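Local coordinates for putative acetyltransferase (Nocardia farcinica, PDB 3D9W), which probably transfers an acetyl group from acetyl-coenzyme A to the amino group of arylamines, at residues L35-E40 with L96-T101; E40-H45 with W133-G138; L121-T126 with Y147-Q152. All coordinates share one frame; numbering follows the deposited sequence.

Contact 1 (L35-E40 with L96-T101); sequences LATLRE and LGFGVT
Phe98 extends its ring toward helix 35-48 with CG anti to its own carbonyl carbon (chi1 -84°), while Thr37 turns its methyl CG2 anti to the backbone N and so presents carbon, not oxygen, to that ring. The methyl lies at the ring edge, in its plane, with CG2 of Thr37 3.8 Å from CE2 of Phe98. Leu38, the next helix residue, meets the far ring atom through its CB, 3.9 Å from CZ of Phe98, and its branch CD1 lies over one face. Leu96 adds a looser contact, its CD1 4.3 Å from CG2 of Thr37.

Threonine suits this place because its two branches part company: OG1 bonds back to the carbonyl O of Ala32, and the methyl is left for packing. Leu93 and Val124 also touch the phenyl ring, which therefore sits in an apolar setting drawn from a helix and a strand. Gly97 closes helix 82-95 in a Schellman motif; at its phi of 85° a side chain would run into the preceding carbonyl O, which glycine avoids. The chain then passes through Phe98 into strand 99-107, its ring against helix 35-48, in helix-on-sheet packing.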
ATOM      1  N   LEU A  35     -17.819  10.424   4.155  1.00 31.08           N
ATOM      2  CA  LEU A  35     -16.506  10.441   4.797  1.00 29.67           C
ATOM      3  C   LEU A  35     -16.438   9.344   5.853  1.00 28.68           C
ATOM      4  O   LEU A  35     -15.363   8.795   6.111  1.00 28.73           O
ATOM      5  CB  LEU A  35     -16.223  11.807   5.455  1.00 28.20           C
ATOM      6  CG  LEU A  35     -14.919  11.935   6.266  1.00 26.39           C
ATOM      7  CD1 LEU A  35     -13.715  11.676   5.374  1.00 25.68           C
ATOM      8  CD2 LEU A  35     -14.825  13.315   6.871  1.00 24.03           C
ATOM      9  N   ALA A  36     -17.583   9.035   6.462  1.00 26.97           N
ATOM     10  CA  ALA A  36     -17.647   8.001   7.490  1.00 25.73           C
ATOM     11  C   ALA A  36     -17.273   6.652   6.889  1.00 25.81           C
ATOM     12  O   ALA A  36     -16.542   5.867   7.497  1.00 26.28           O
ATOM     13  CB  ALA A  36     -19.034   7.942   8.094  1.00 23.14           C
ATOM     14  N   THR A  37     -17.773   6.392   5.687  1.00 25.43           N
ATOM     15  CA  THR A  37     -17.479   5.152   4.987  1.00 25.66           C
ATOM     16  C   THR A  37     -16.006   5.109   4.570  1.00 25.54           C
ATOM     17  O   THR A  37     -15.320   4.106   4.780  1.00 25.08           O
ATOM     18  CB  THR A  37     -18.372   5.012   3.738  1.00 26.27           C
ATOM     19  OG1 THR A  37     -19.671   4.565   4.143  1.00 26.89           O
ATOM     20  CG2 THR A  37     -17.767   4.030   2.737  1.00 26.05           C
ATOM     21  N   LEU A  38     -15.522   6.201   3.984  1.00 25.13           N
ATOM     22  CA  LEU A  38     -14.132   6.262   3.542  1.00 22.53           C
ATOM     23  C   LEU A  38     -13.184   6.013   4.693  1.00 21.95           C
ATOM     24  O   LEU A  38     -12.191   5.315   4.541  1.00 23.38           O
ATOM     25  CB  LEU A  38     -13.816   7.617   2.912  1.00 20.23           C
ATOM     26  CG  LEU A  38     -12.453   7.739   2.229  1.00 17.73           C
ATOM     27  CD1 LEU A  38     -12.358   6.775   1.064  1.00 16.33           C
ATOM     28  CD2 LEU A  38     -12.275   9.156   1.754  1.00 17.28           C
ATOM     29  N   ARG A  39     -13.485   6.585   5.849  1.00 22.04           N
ATOM     30  CA  ARG A  39     -12.631   6.395   7.011  1.00 22.85           C
ATOM     31  C   ARG A  39     -12.617   4.944   7.469  1.00 22.74           C
ATOM     32  O   ARG A  39     -11.672   4.516   8.119  1.00 21.48           O
ATOM     33  CB  ARG A  39     -13.071   7.300   8.161  1.00 23.22           C
ATOM     34  CG  ARG A  39     -12.572   8.738   8.057  1.00 25.08           C
ATOM     35  CD  ARG A  39     -13.133   9.576   9.199  1.00 27.61           C
ATOM     36  NE  ARG A  39     -12.912   8.965  10.519  1.00 28.21           N
ATOM     37  CZ  ARG A  39     -11.853   9.184  11.297  1.00 27.96           C
ATOM     38  NH1 ARG A  39     -10.890  10.014  10.904  1.00 26.73           N
ATOM     39  NH2 ARG A  39     -11.760   8.567  12.469  1.00 26.85           N
ATOM     40  N   GLU A  40     -13.657   4.183   7.125  1.00 23.35           N
ATOM     41  CA  GLU A  40     -13.697   2.774   7.519  1.00 23.19           C
ATOM     42  C   GLU A  40     -13.113   1.879   6.436  1.00 21.77           C
ATOM     43  O   GLU A  40     -12.480   0.873   6.726  1.00 19.88           O
ATOM     44  CB  GLU A  40     -15.117   2.310   7.821  1.00 24.10           C
ATOM     45  CG  GLU A  40     -15.137   1.045   8.665  1.00 25.12           C
ATOM     46  CD  GLU A  40     -16.470   0.336   8.614  1.00 27.25           C
ATOM     47  OE1 GLU A  40     -17.511   1.037   8.658  1.00 28.73           O
ATOM     48  OE2 GLU A  40     -16.475  -0.917   8.539  1.00 26.24           O
ATOM     49  N   LEU A  96     -18.781   2.439  -4.824  1.00 23.98           N
ATOM     50  CA  LEU A  96     -19.590   3.070  -3.792  1.00 23.29           C
ATOM     51  C   LEU A  96     -19.977   4.512  -4.107  1.00 24.06           C
ATOM     52  O   LEU A  96     -20.594   5.185  -3.283  1.00 24.32           O
ATOM     53  CB  LEU A  96     -18.860   2.995  -2.459  1.00 21.48           C
ATOM     54  CG  LEU A  96     -18.437   1.566  -2.105  1.00 20.86           C
ATOM     55  CD1 LEU A  96     -17.660   1.552  -0.800  1.00 20.41           C
ATOM     56  CD2 LEU A  96     -19.658   0.687  -2.000  1.00 20.97           C
ATOM     57  N   GLY A  97     -19.626   4.983  -5.301  1.00 24.24           N
ATOM     58  CA  GLY A  97     -19.979   6.340  -5.690  1.00 23.18           C
ATOM     59  C   GLY A  97     -19.023   7.422  -5.224  1.00 23.02           C
ATOM     60  O   GLY A  97     -19.407   8.580  -5.067  1.00 24.12           O
ATOM     61  N   PHE A  98     -17.773   7.053  -5.000  1.00 22.06           N
ATOM     62  CA  PHE A  98     -16.772   8.013  -4.567  1.00 21.94           C
ATOM     63  C   PHE A  98     -16.112   8.683  -5.759  1.00 21.87           C
ATOM     64  O   PHE A  98     -16.172   8.185  -6.883  1.00 21.09           O
ATOM     65  CB  PHE A  98     -15.690   7.320  -3.746  1.00 21.23           C
ATOM     66  CG  PHE A  98     -16.043   7.142  -2.308  1.00 21.33           C
ATOM     67  CD1 PHE A  98     -16.163   8.243  -1.474  1.00 19.87           C
ATOM     68  CD2 PHE A  98     -16.227   5.869  -1.777  1.00 21.79           C
ATOM     69  CE1 PHE A  98     -16.458   8.086  -0.129  1.00 19.50           C
ATOM     70  CE2 PHE A  98     -16.526   5.699  -0.427  1.00 21.10           C
ATOM     71  CZ  PHE A  98     -16.640   6.815   0.399  1.00 20.08           C
ATOM     72  N   GLY A  99     -15.483   9.822  -5.495  1.00 22.44           N
ATOM     73  CA  GLY A  99     -14.769  10.540  -6.531  1.00 22.85           C
ATOM     74  C   GLY A  99     -13.348  10.033  -6.438  1.00 23.51           C
ATOM     75  O   GLY A  99     -12.681  10.247  -5.424  1.00 23.35           O
ATOM     76  N   VAL A 100     -12.881   9.359  -7.484  1.00 23.88           N
ATOM     77  CA  VAL A 100     -11.536   8.803  -7.471  1.00 23.95           C
ATOM     78  C   VAL A 100     -10.649   9.249  -8.615  1.00 24.29           C
ATOM     79  O   VAL A 100     -11.010   9.143  -9.789  1.00 24.70           O
ATOM     80  CB  VAL A 100     -11.584   7.271  -7.446  1.00 23.33           C
ATOM     81  CG1 VAL A 100     -10.178   6.706  -7.469  1.00 23.34           C
ATOM     82  CG2 VAL A 100     -12.313   6.808  -6.200  1.00 24.18           C
ATOM     83  N   THR A 101      -9.472   9.741  -8.239  1.00 23.93           N
ATOM     84  CA  THR A 101      -8.470  10.235  -9.178  1.00 23.36           C
ATOM     85  C   THR A 101      -7.117   9.793  -8.615  1.00 21.21           C
ATOM     86  O   THR A 101      -6.928   9.760  -7.408  1.00 21.51           O
ATOM     87  CB  THR A 101      -8.572  11.784  -9.290  1.00 23.15           C
ATOM     88  OG1 THR A 101      -7.521  12.297 -10.115  1.00 25.81           O
ATOM     89  CG2 THR A 101      -8.499  12.403  -7.929  1.00 23.73           C
TER

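Contact 2 (E40-H45 with W133-G138)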
ATOM      1  N   GLU A  40     -13.657   4.183   7.125  1.00 23.35           N
ATOM      2  CA  GLU A  40     -13.697   2.774   7.519  1.00 23.19           C
ATOM      3  C   GLU A  40     -13.113   1.879   6.436  1.00 21.77           C
ATOM      4  O   GLU A  40     -12.480   0.873   6.726  1.00 19.88           O
ATOM      5  CB  GLU A  40     -15.117   2.310   7.821  1.00 24.10           C
ATOM      6  CG  GLU A  40     -15.137   1.045   8.665  1.00 25.12           C
ATOM      7  CD  GLU A  40     -16.470   0.336   8.614  1.00 27.25           C
ATOM      8  OE1 GLU A  40     -17.511   1.037   8.658  1.00 28.73           O
ATOM      9  OE2 GLU A  40     -16.475  -0.917   8.539  1.00 26.24           O
ATOM     10  N   LEU A  41     -13.338   2.249   5.184  1.00 21.85           N
ATOM     11  CA  LEU A  41     -12.810   1.478   4.078  1.00 23.05           C
ATOM     12  C   LEU A  41     -11.297   1.418   4.218  1.00 23.13           C
ATOM     13  O   LEU A  41     -10.702   0.343   4.173  1.00 24.23           O
ATOM     14  CB  LEU A  41     -13.197   2.133   2.753  1.00 24.18           C
ATOM     15  CG  LEU A  41     -14.690   2.117   2.401  1.00 25.39           C
ATOM     16  CD1 LEU A  41     -14.928   2.797   1.048  1.00 24.18           C
ATOM     17  CD2 LEU A  41     -15.175   0.676   2.344  1.00 24.22           C
ATOM     18  N   VAL A  42     -10.681   2.579   4.413  1.00 22.10           N
ATOM     19  CA  VAL A  42      -9.234   2.665   4.563  1.00 21.98           C
ATOM     20  C   VAL A  42      -8.702   1.850   5.736  1.00 23.12           C
ATOM     21  O   VAL A  42      -7.689   1.154   5.629  1.00 23.24           O
ATOM     22  CB  VAL A  42      -8.798   4.117   4.746  1.00 20.17           C
ATOM     23  CG1 VAL A  42      -7.293   4.191   4.924  1.00 17.83           C
ATOM     24  CG2 VAL A  42      -9.238   4.923   3.548  1.00 19.85           C
ATOM     25  N   TYR A  43      -9.393   1.942   6.859  1.00 23.40           N
ATOM     26  CA  TYR A  43      -9.000   1.228   8.058  1.00 24.11           C
ATOM     27  C   TYR A  43      -9.079  -0.295   7.888  1.00 24.39           C
ATOM     28  O   TYR A  43      -8.116  -1.015   8.166  1.00 23.78           O
ATOM     29  CB  TYR A  43      -9.890   1.696   9.207  1.00 24.84           C
ATOM     30  CG  TYR A  43      -9.602   1.070  10.546  1.00 26.10           C
ATOM     31  CD1 TYR A  43      -9.997  -0.240  10.825  1.00 27.50           C
ATOM     32  CD2 TYR A  43      -8.977   1.801  11.554  1.00 26.48           C
ATOM     33  CE1 TYR A  43      -9.786  -0.809  12.078  1.00 28.44           C
ATOM     34  CE2 TYR A  43      -8.760   1.249  12.811  1.00 28.46           C
ATOM     35  CZ  TYR A  43      -9.171  -0.059  13.069  1.00 29.98           C
ATOM     36  OH  TYR A  43      -8.993  -0.603  14.320  1.00 31.89           O
ATOM     37  N   ARG A  44     -10.224  -0.782   7.422  1.00 24.49           N
ATOM     38  CA  ARG A  44     -10.428  -2.214   7.228  1.00 24.52           C
ATOM     39  C   ARG A  44      -9.393  -2.825   6.296  1.00 24.37           C
ATOM     40  O   ARG A  44      -8.801  -3.856   6.607  1.00 23.27           O
ATOM     41  CB  ARG A  44     -11.825  -2.477   6.656  1.00 26.11           C
ATOM     42  CG  ARG A  44     -12.975  -2.012   7.520  1.00 26.54           C
ATOM     43  CD  ARG A  44     -12.921  -2.650   8.884  1.00 28.40           C
ATOM     44  NE  ARG A  44     -14.132  -2.383   9.655  1.00 30.63           N
ATOM     45  CZ  ARG A  44     -14.301  -2.746  10.921  1.00 30.14           C
ATOM     46  NH1 ARG A  44     -13.331  -3.392  11.557  1.00 28.18           N
ATOM     47  NH2 ARG A  44     -15.433  -2.457  11.550  1.00 28.45           N
ATOM     48  N   HIS A  45      -9.196  -2.178   5.148  1.00 24.08           N
ATOM     49  CA  HIS A  45      -8.252  -2.633   4.128  1.00 23.52           C
ATOM     50  C   HIS A  45      -6.814  -2.629   4.623  1.00 22.22           C
ATOM     51  O   HIS A  45      -6.129  -3.644   4.558  1.00 24.12           O
ATOM     52  CB  HIS A  45      -8.367  -1.749   2.875  1.00 24.74           C
ATOM     53  CG  HIS A  45      -7.599  -2.255   1.688  1.00 24.91           C
ATOM     54  ND1 HIS A  45      -8.191  -2.491   0.466  1.00 23.68           N
ATOM     55  CD2 HIS A  45      -6.286  -2.538   1.526  1.00 23.36           C
ATOM     56  CE1 HIS A  45      -7.277  -2.898  -0.396  1.00 23.05           C
ATOM     57  NE2 HIS A  45      -6.112  -2.935   0.222  1.00 23.64           N
ATOM     58  N   TRP A 133      -9.433  13.970   0.068  1.00 24.05           N
ATOM     59  CA  TRP A 133      -8.790  12.987   0.921  1.00 24.89           C
ATOM     60  C   TRP A 133      -7.790  12.105   0.194  1.00 25.94           C
ATOM     61  O   TRP A 133      -8.050  11.615  -0.910  1.00 25.34           O
ATOM     62  CB  TRP A 133      -9.840  12.128   1.614  1.00 23.49           C
ATOM     63  CG  TRP A 133     -10.762  12.960   2.410  1.00 24.09           C
ATOM     64  CD1 TRP A 133     -11.936  13.518   1.991  1.00 24.49           C
ATOM     65  CD2 TRP A 133     -10.553  13.417   3.745  1.00 23.52           C
ATOM     66  NE1 TRP A 133     -12.471  14.300   2.986  1.00 24.45           N
ATOM     67  CE2 TRP A 133     -11.642  14.255   4.076  1.00 23.72           C
ATOM     68  CE3 TRP A 133      -9.547  13.204   4.694  1.00 23.44           C
ATOM     69  CZ2 TRP A 133     -11.757  14.880   5.319  1.00 22.66           C
ATOM     70  CZ3 TRP A 133      -9.655  13.823   5.928  1.00 24.44           C
ATOM     71  CH2 TRP A 133     -10.758  14.656   6.230  1.00 24.19           C
ATOM     72  N   MET A 134      -6.633  11.919   0.826  1.00 26.28           N
ATOM     73  CA  MET A 134      -5.575  11.090   0.276  1.00 25.27           C
ATOM     74  C   MET A 134      -5.675   9.716   0.898  1.00 25.57           C
ATOM     75  O   MET A 134      -5.621   9.581   2.116  1.00 26.54           O
ATOM     76  CB  MET A 134      -4.211  11.691   0.596  1.00 24.51           C
ATOM     77  CG  MET A 134      -3.954  13.010  -0.089  1.00 24.60           C
ATOM     78  SD  MET A 134      -4.062  12.796  -1.855  1.00 26.57           S
ATOM     79  CE  MET A 134      -2.762  11.567  -2.095  1.00 27.01           C
ATOM     80  N   CYS A 135      -5.845   8.697   0.065  1.00 25.94           N
ATOM     81  CA  CYS A 135      -5.928   7.327   0.562  1.00 25.50           C
ATOM     82  C   CYS A 135      -4.690   6.540   0.139  1.00 25.02           C
ATOM     83  O   CYS A 135      -4.497   6.230  -1.037  1.00 24.66           O
ATOM     84  CB  CYS A 135      -7.201   6.643   0.050  1.00 26.08           C
ATOM     85  SG  CYS A 135      -8.746   7.428   0.612  1.00 25.67           S
ATOM     86  N   ASP A 136      -3.835   6.258   1.114  1.00 25.24           N
ATOM     87  CA  ASP A 136      -2.620   5.494   0.876  1.00 24.49           C
ATOM     88  C   ASP A 136      -2.860   4.121   1.489  1.00 24.07           C
ATOM     89  O   ASP A 136      -2.511   3.850   2.639  1.00 23.89           O
ATOM     90  CB  ASP A 136      -1.430   6.185   1.531  1.00 25.22           C
ATOM     91  CG  ASP A 136      -0.136   5.468   1.262  1.00 26.70           C
ATOM     92  OD1 ASP A 136      -0.098   4.719   0.264  1.00 28.28           O
ATOM     93  OD2 ASP A 136       0.836   5.654   2.035  1.00 26.98           O
ATOM     94  N   VAL A 137      -3.480   3.255   0.706  1.00 23.24           N
ATOM     95  CA  VAL A 137      -3.821   1.927   1.180  1.00 23.41           C
ATOM     96  C   VAL A 137      -2.855   0.827   0.768  1.00 23.24           C
ATOM     97  O   VAL A 137      -3.065  -0.339   1.100  1.00 23.89           O
ATOM     98  CB  VAL A 137      -5.248   1.534   0.699  1.00 23.70           C
ATOM     99  CG1 VAL A 137      -6.295   2.426   1.364  1.00 21.36           C
ATOM    100  CG2 VAL A 137      -5.337   1.654  -0.822  1.00 20.04           C
ATOM    101  N   GLY A 138      -1.794   1.181   0.059  1.00 22.58           N
ATOM    102  CA  GLY A 138      -0.875   0.148  -0.381  1.00 23.80           C
ATOM    103  C   GLY A 138       0.559   0.258   0.097  1.00 25.08           C
ATOM    104  O   GLY A 138       1.406  -0.541  -0.317  1.00 24.84           O
TER
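Glu40 OE2 is gripped by two N-H groups, on the same helix from which Val42 and His45 reach down to Cys135 and Val137. One is NE of Arg44, a turn later, in a nearly straight salt bridge of 3.0 Å (172° at the hydrogen) that lies in the guanidinium plane, on the anti side of OE2 of Glu40 but tilted about 24° out of the carboxylate plane; the other is the backbone N of Ala28.

The contacts of Val42 are apolar. It spreads its two methyls over two partners: CG2 lies 3.9 Å from SG of Cys135, and CG1 lies 4.1 Å from CG1 of Val137. The side chains of Val42 and Val137 cross at about a right angle, and two valines and a cysteine, all compact, meet in the buried contact.

His45 leaves the helix with CG anti to its backbone N (chi1 -171°), which carries the imidazole over Val137. CB of Val137 stands 4.3 Å above one ring face, offset toward the rim, and the carbonyl O of Val137 lies 3.9 Å from CD2 of His45, oblique to the ring. Both ring nitrogens are satisfied, NE2 by Asn85 OD1 and ND1 by Tyr21 OH, and this pair of bonds fixes the ring's rotation.

Asp136 points its CB away from the helix and is hydrogen-bonded to His119, consistent with the aspartate and histidine of the family's Cys-His-Asp triad. Phe89 of helix 82-95 packs on both Val42 and Val137, its ring roughly perpendicular to that of His45, so the two helices and the end of strand 132-135 share one buried core.

Contact 3 (L121-T126 with Y147-Q152); sequences LLRVTT and YELRPQ
Arg123 and Leu149 make the closest approach here, with NH1 of Arg123 3.6 Å from the methyl CD1 of Leu149. The two side chains run obliquely to one another, and the methyl approaches the guanidinium at a slant. Arg123 gets there by length: CG is anti to the backbone N (chi1 175°) and the chain stays extended as far as NE, lifting the guanidinium off the sheet, where Leu149, from the far side of strand 132-135, meets it. An arginine suits the spot because its long methylene stem can lie against apolar neighbours while its charge stays near the partly exposed surface.

A second, looser touch joins CD2 of Leu121 to OH of Tyr147, 4.5 Å apart. That hydroxyl is engaged elsewhere, in a hydrogen bond with OH of Tyr191, and the phenol end lies near Leu121.

Around this first shell, Val132 touches both Arg123 and Leu149. Leu149 is aimed by its backbone, for it is the centre of an inverse gamma turn.

Residues on either side of the turn bond to one another. Arg150 gives NE to OE1 of Glu148 in a salt bridge of 2.8 Å, bent to 144° at the hydrogen; the carboxylate is met from above its plane, though OE1 lies close to the plane of the guanidinium. CG of Gln152 covers one face of the same guanidinium, offset toward its rim, and its amide makes a weak bond from NE2 to the carbonyl O of Arg150.

Strand 132-135 lies between the two elements, hydrogen-bonded to strand 117-125 on one side and to the outermost strand 147-148 on the other, so Arg123 and Leu149 meet over it. Tyr147 packs on Leu179 of strand 175-183 and Phe193 of strand 188-193; Leu149 packs on Trp177 of strand 175-183.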
ATOM      1  N   LEU A 121      -1.103   6.284  -5.144  1.00 19.96           N
ATOM      2  CA  LEU A 121      -1.816   7.072  -4.145  1.00 20.18           C
ATOM      3  C   LEU A 121      -3.172   7.415  -4.718  1.00 19.91           C
ATOM      4  O   LEU A 121      -3.327   7.510  -5.932  1.00 20.92           O
ATOM      5  CB  LEU A 121      -1.058   8.363  -3.811  1.00 18.27           C
ATOM      6  CG  LEU A 121       0.230   8.239  -2.981  1.00 19.38           C
ATOM      7  CD1 LEU A 121       0.905   9.611  -2.863  1.00 14.52           C
ATOM      8  CD2 LEU A 121      -0.082   7.659  -1.591  1.00 16.54           C
ATOM      9  N   LEU A 122      -4.158   7.592  -3.848  1.00 19.03           N
ATOM     10  CA  LEU A 122      -5.498   7.925  -4.297  1.00 18.63           C
ATOM     11  C   LEU A 122      -6.023   9.228  -3.685  1.00 19.47           C
ATOM     12  O   LEU A 122      -6.038   9.394  -2.463  1.00 17.09           O
ATOM     13  CB  LEU A 122      -6.457   6.776  -3.979  1.00 17.18           C
ATOM     14  CG  LEU A 122      -6.146   5.411  -4.597  1.00 17.74           C
ATOM     15  CD1 LEU A 122      -7.102   4.345  -4.068  1.00 15.06           C
ATOM     16  CD2 LEU A 122      -6.252   5.510  -6.112  1.00 16.28           C
ATOM     17  N   ARG A 123      -6.430  10.151  -4.557  1.00 21.12           N
ATOM     18  CA  ARG A 123      -7.006  11.447  -4.179  1.00 22.95           C
ATOM     19  C   ARG A 123      -8.516  11.173  -4.219  1.00 24.24           C
ATOM     20  O   ARG A 123      -9.083  10.903  -5.288  1.00 24.14           O
ATOM     21  CB  ARG A 123      -6.611  12.508  -5.214  1.00 23.65           C
ATOM     22  CG  ARG A 123      -7.233  13.889  -5.043  1.00 25.83           C
ATOM     23  CD  ARG A 123      -7.100  14.689  -6.339  1.00 27.51           C
ATOM     24  NE  ARG A 123      -7.791  15.973  -6.315  1.00 30.99           N
ATOM     25  CZ  ARG A 123      -7.204  17.131  -6.008  1.00 34.15           C
ATOM     26  NH1 ARG A 123      -5.910  17.165  -5.698  1.00 33.89           N
ATOM     27  NH2 ARG A 123      -7.903  18.260  -6.018  1.00 33.30           N
ATOM     28  N   VAL A 124      -9.162  11.242  -3.057  1.00 24.56           N
ATOM     29  CA  VAL A 124     -10.588  10.932  -2.951  1.00 25.63           C
ATOM     30  C   VAL A 124     -11.502  12.071  -2.482  1.00 26.09           C
ATOM     31  O   VAL A 124     -11.129  12.879  -1.627  1.00 25.48           O
ATOM     32  CB  VAL A 124     -10.776   9.722  -1.996  1.00 25.29           C
ATOM     33  CG1 VAL A 124     -12.202   9.206  -2.041  1.00 23.78           C
ATOM     34  CG2 VAL A 124      -9.790   8.638  -2.360  1.00 25.16           C
ATOM     35  N   THR A 125     -12.715  12.105  -3.035  1.00 27.00           N
ATOM     36  CA  THR A 125     -13.715  13.120  -2.687  1.00 26.75           C
ATOM     37  C   THR A 125     -15.042  12.472  -2.267  1.00 27.48           C
ATOM     38  O   THR A 125     -15.567  11.609  -2.970  1.00 25.53           O
ATOM     39  CB  THR A 125     -13.988  14.040  -3.875  1.00 25.55           C
ATOM     40  OG1 THR A 125     -14.563  13.279  -4.946  1.00 24.18           O
ATOM     41  CG2 THR A 125     -12.695  14.684  -4.343  1.00 24.95           C
ATOM     42  N   THR A 126     -15.581  12.892  -1.124  1.00 29.09           N
ATOM     43  CA  THR A 126     -16.834  12.327  -0.644  1.00 31.56           C
ATOM     44  C   THR A 126     -18.030  13.147  -1.103  1.00 33.48           C
ATOM     45  O   THR A 126     -17.882  14.140  -1.819  1.00 33.57           O
ATOM     46  CB  THR A 126     -16.871  12.217   0.906  1.00 32.85           C
ATOM     47  OG1 THR A 126     -17.260  13.475   1.487  1.00 32.29           O
ATOM     48  CG2 THR A 126     -15.504  11.793   1.431  1.00 31.29           C
ATOM     49  N   TYR A 147      -5.887  10.871   4.939  1.00 20.02           N
ATOM     50  CA  TYR A 147      -5.441  12.157   5.437  1.00 20.19           C
ATOM     51  C   TYR A 147      -5.832  13.230   4.432  1.00 21.18           C
ATOM     52  O   TYR A 147      -5.668  13.059   3.227  1.00 19.97           O
ATOM     53  CB  TYR A 147      -3.931  12.165   5.691  1.00 19.46           C
ATOM     54  CG  TYR A 147      -3.050  11.812   4.519  1.00 18.66           C
ATOM     55  CD1 TYR A 147      -2.725  10.489   4.239  1.00 17.85           C
ATOM     56  CD2 TYR A 147      -2.473  12.812   3.738  1.00 19.45           C
ATOM     57  CE1 TYR A 147      -1.837  10.171   3.220  1.00 17.68           C
ATOM     58  CE2 TYR A 147      -1.590  12.509   2.718  1.00 19.26           C
ATOM     59  CZ  TYR A 147      -1.271  11.188   2.464  1.00 19.22           C
ATOM     60  OH  TYR A 147      -0.376  10.898   1.461  1.00 19.32           O
ATOM     61  N   GLU A 148      -6.381  14.325   4.943  1.00 22.85           N
ATOM     62  CA  GLU A 148      -6.831  15.428   4.107  1.00 25.27           C
ATOM     63  C   GLU A 148      -5.699  16.023   3.278  1.00 25.72           C
ATOM     64  O   GLU A 148      -4.569  16.156   3.756  1.00 28.19           O
ATOM     65  CB  GLU A 148      -7.476  16.499   4.987  1.00 25.87           C
ATOM     66  CG  GLU A 148      -7.823  17.784   4.263  1.00 29.42           C
ATOM     67  CD  GLU A 148      -8.883  18.592   4.990  1.00 31.40           C
ATOM     68  OE1 GLU A 148      -8.741  18.799   6.219  1.00 32.70           O
ATOM     69  OE2 GLU A 148      -9.855  19.023   4.328  1.00 32.07           O
ATOM     70  N   LEU A 149      -5.999  16.384   2.034  1.00 24.34           N
ATOM     71  CA  LEU A 149      -4.980  16.954   1.158  1.00 23.31           C
ATOM     72  C   LEU A 149      -4.761  18.446   1.404  1.00 22.83           C
ATOM     73  O   LEU A 149      -5.022  19.253   0.517  1.00 21.93           O
ATOM     74  CB  LEU A 149      -5.356  16.744  -0.317  1.00 22.64           C
ATOM     75  CG  LEU A 149      -4.249  16.682  -1.382  1.00 21.64           C
ATOM     76  CD1 LEU A 149      -4.539  17.693  -2.463  1.00 21.09           C
ATOM     77  CD2 LEU A 149      -2.875  16.929  -0.766  1.00 20.91           C
ATOM     78  N   ARG A 150      -4.282  18.813   2.593  1.00 21.97           N
ATOM     79  CA  ARG A 150      -4.012  20.218   2.911  1.00 22.97           C
ATOM     80  C   ARG A 150      -2.792  20.343   3.830  1.00 23.45           C
ATOM     81  O   ARG A 150      -2.456  19.418   4.554  1.00 23.47           O
ATOM     82  CB  ARG A 150      -5.213  20.867   3.596  1.00 22.13           C
ATOM     83  CG  ARG A 150      -5.395  20.433   5.033  1.00 22.66           C
ATOM     84  CD  ARG A 150      -6.556  21.151   5.681  1.00 23.62           C
ATOM     85  NE  ARG A 150      -6.837  20.625   7.013  1.00 23.91           N
ATOM     86  CZ  ARG A 150      -6.108  20.879   8.095  1.00 23.79           C
ATOM     87  NH1 ARG A 150      -5.042  21.665   8.013  1.00 23.06           N
ATOM     88  NH2 ARG A 150      -6.443  20.339   9.259  1.00 21.68           N
ATOM     89  N   PRO A 151      -2.122  21.503   3.815  1.00 23.98           N
ATOM     90  CA  PRO A 151      -0.942  21.733   4.649  1.00 24.07           C
ATOM     91  C   PRO A 151      -1.187  21.414   6.120  1.00 26.05           C
ATOM     92  O   PRO A 151      -2.106  21.957   6.736  1.00 26.17           O
ATOM     93  CB  PRO A 151      -0.655  23.212   4.429  1.00 22.34           C
ATOM     94  CG  PRO A 151      -1.102  23.435   3.032  1.00 22.29           C
ATOM     95  CD  PRO A 151      -2.411  22.687   2.985  1.00 24.23           C
ATOM     96  N   GLN A 152      -0.359  20.530   6.674  1.00 27.24           N
ATOM     97  CA  GLN A 152      -0.468  20.137   8.076  1.00 27.95           C
ATOM     98  C   GLN A 152       0.936  19.869   8.607  1.00 28.24           C
ATOM     99  O   GLN A 152       1.314  18.732   8.877  1.00 29.58           O
ATOM    100  CB  GLN A 152      -1.341  18.878   8.221  1.00 26.84           C
ATOM    101  CG  GLN A 152      -2.800  19.072   7.790  1.00 25.95           C
ATOM    102  CD  GLN A 152      -3.617  17.792   7.862  1.00 26.16           C
ATOM    103  OE1 GLN A 152      -3.820  17.222   8.939  1.00 27.05           O
ATOM    104  NE2 GLN A 152      -4.086  17.330   6.707  1.00 25.40           N
TER

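In the fold
All three contacts draw on the large antiparallel sheet, but from different places. Contacts 1 and 2 are buried and use successive turns of helix 35-48, sharing Glu40; they meet where Leu41 packs on Leu96 and Phe98, and where Leu38 touches Cys135. Contact 3 is only partly buried and involves no helix, reaching over one intervening strand near the edge of the sheet. Strand 117-125 pairs with 99-107 of contact 1 and with 132-135 of contact 2, so backbone bonding ties the set together. Chemistry follows place: methyls, sulfur, a phenyl ring and the hydrogen-bonded imidazole of His45 inside, an arginine and a salt-bridged turn toward the surface. Contact 2 also carries a salt bridge between partly exposed helix residues.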